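Local structure of putative alpha-L-fucosidase (Bacteroides thetaiotaomicron, 3EYP) at residues A[256-261]-A[306-311]. The protein probably hydrolyses alpha-L-fucosyl linkages in fucose-containing glycans. Sequence-based numbering, arbitrary orientation.
Sequences VSIRPS and STDSLH
Arg259 and Asp308 lock together in a side-on salt bridge that ties the loop after strand 253-257 to the first turn of helix 306-323. In the Arg259 side chain, CG stands anti to the carbonyl carbon, beside the backbone N (chi1 -68°), and from there the chain is extended as far as NE; CG itself only skims Asp308 OD2 at 4.2 Å. CD comes closer, 3.6 Å from Asp308 OD2, and then NE delivers the short bond, 2.7 Å to Asp308 OD2 and nearly straight at 163°. Past CZ, NH2 reaches Asp308 OD1 at 3.0 Å, so each carboxylate oxygen receives one N-H, both through syn lone pairs and both close to the guanidinium plane. The two flat groups are nonetheless twisted by 35°, short of a fully coplanar pair. NH2 also forms a salt bridge with Asp269, while NH1 makes a weak hydrogen bond to the backbone oxygen of His265; with the two bonds to Asp308, these probably limit rotation of the buried guanidinium. A leucine here would probably leave the buried Asp308 carboxylate without its positive mate and Asp269 short of one as well.

Ile258, one residue earlier, lays its methyl groups against oxygens of the same aspartate: CG2 is 3.4 Å from Asp308 OD2, and CD1, carried out along an extended chain, lies 3.5 Å from Asp308 O. Back at the end of the strand, Ser257 OG donates to Ser261 O at 2.7 Å, bracing the turn that carries the arginine.

Strand 253-257 runs parallel to its neighbour 291-295 in the sheet of the alpha-L-fucosidase family domain, and this buried ion pair fastens the loop after it to the helix that follows strand 291-295, as in the alternating strands and outer helices of a TIM barrel.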
# COMPACT_ATOMS: atom_id res chain seq x y z
N VAL A 256 2.71 -8.00 0.44
CA VAL A 256 3.16 -9.22 -0.22
C VAL A 256 4.68 -9.22 -0.30
O VAL A 256 5.34 -8.18 -0.31
CB VAL A 256 2.49 -9.35 -1.64
CG1 VAL A 256 2.91 -8.17 -2.53
CG2 VAL A 256 2.80 -10.64 -2.31
N SER A 257 5.22 -10.40 -0.26
CA SER A 257 6.63 -10.58 -0.49
C SER A 257 7.00 -10.77 -1.97
O SER A 257 6.31 -11.39 -2.78
CB SER A 257 7.17 -11.76 0.34
OG SER A 257 8.59 -11.73 0.39
N ILE A 258 8.14 -10.22 -2.31
CA ILE A 258 8.69 -10.42 -3.66
C ILE A 258 9.19 -11.88 -3.85
O ILE A 258 9.46 -12.31 -4.96
CB ILE A 258 9.83 -9.42 -3.97
CG1 ILE A 258 9.98 -9.17 -5.48
CG2 ILE A 258 11.22 -9.87 -3.34
CD1 ILE A 258 10.81 -7.86 -5.70
N ARG A 259 9.27 -12.61 -2.74
CA ARG A 259 9.68 -14.02 -2.72
C ARG A 259 8.59 -14.90 -2.08
O ARG A 259 7.61 -14.38 -1.61
CB ARG A 259 10.97 -14.20 -1.93
CG ARG A 259 12.19 -13.57 -2.60
CD ARG A 259 13.32 -13.18 -1.59
NE ARG A 259 14.50 -12.83 -2.33
CZ ARG A 259 15.55 -13.62 -2.48
NH1 ARG A 259 15.57 -14.81 -1.90
NH2 ARG A 259 16.57 -13.23 -3.25
N PRO A 260 8.77 -16.23 -2.08
CA PRO A 260 7.77 -17.09 -1.44
C PRO A 260 7.70 -16.84 0.07
O PRO A 260 6.61 -16.88 0.67
CB PRO A 260 8.24 -18.50 -1.76
CG PRO A 260 8.97 -18.36 -3.12
CD PRO A 260 9.69 -17.01 -2.95
N SER A 261 8.84 -16.47 0.66
CA SER A 261 8.91 -16.23 2.11
C SER A 261 9.15 -14.76 2.41
O SER A 261 9.55 -14.01 1.55
CB SER A 261 10.06 -17.04 2.78
OG SER A 261 10.02 -18.47 2.62
N SER A 306 20.12 -8.95 -6.00
CA SER A 306 20.05 -8.40 -7.36
C SER A 306 18.77 -8.65 -8.10
O SER A 306 18.19 -7.78 -8.73
CB SER A 306 21.24 -8.88 -8.21
OG SER A 306 21.41 -10.29 -8.31
N THR A 307 18.30 -9.88 -8.04
CA THR A 307 17.08 -10.20 -8.79
C THR A 307 15.91 -9.38 -8.29
O THR A 307 15.12 -8.80 -9.04
CB THR A 307 16.78 -11.69 -8.74
OG1 THR A 307 17.92 -12.37 -9.23
CG2 THR A 307 15.58 -12.05 -9.61
N ASP A 308 15.80 -9.30 -6.98
CA ASP A 308 14.71 -8.58 -6.34
C ASP A 308 14.72 -7.15 -6.84
O ASP A 308 13.70 -6.55 -7.19
CB ASP A 308 14.93 -8.55 -4.80
CG ASP A 308 15.07 -9.94 -4.17
OD1 ASP A 308 15.67 -10.81 -4.82
OD2 ASP A 308 14.62 -10.17 -3.01
N SER A 309 15.92 -6.60 -6.81
CA SER A 309 16.15 -5.22 -7.23
C SER A 309 15.82 -4.98 -8.72
O SER A 309 15.21 -3.93 -9.11
CB SER A 309 17.58 -4.76 -6.92
OG SER A 309 17.83 -4.63 -5.53
N LEU A 310 16.22 -5.95 -9.52
CA LEU A 310 16.03 -5.90 -10.99
C LEU A 310 14.55 -5.85 -11.35
O LEU A 310 14.09 -5.02 -12.12
CB LEU A 310 16.63 -7.15 -11.64
CG LEU A 310 16.49 -7.23 -13.17
CD1 LEU A 310 17.18 -6.04 -13.80
CD2 LEU A 310 17.01 -8.57 -13.65
N HIS A 311 13.82 -6.82 -10.81
CA HIS A 311 12.41 -6.98 -11.10
C HIS A 311 11.55 -5.78 -10.71
O HIS A 311 10.66 -5.42 -11.42
CB HIS A 311 11.87 -8.29 -10.50
CG HIS A 311 12.41 -9.51 -11.19
ND1 HIS A 311 11.91 -10.77 -10.99
CD2 HIS A 311 13.45 -9.65 -12.05
CE1 HIS A 311 12.61 -11.64 -11.71
NE2 HIS A 311 13.56 -10.98 -12.36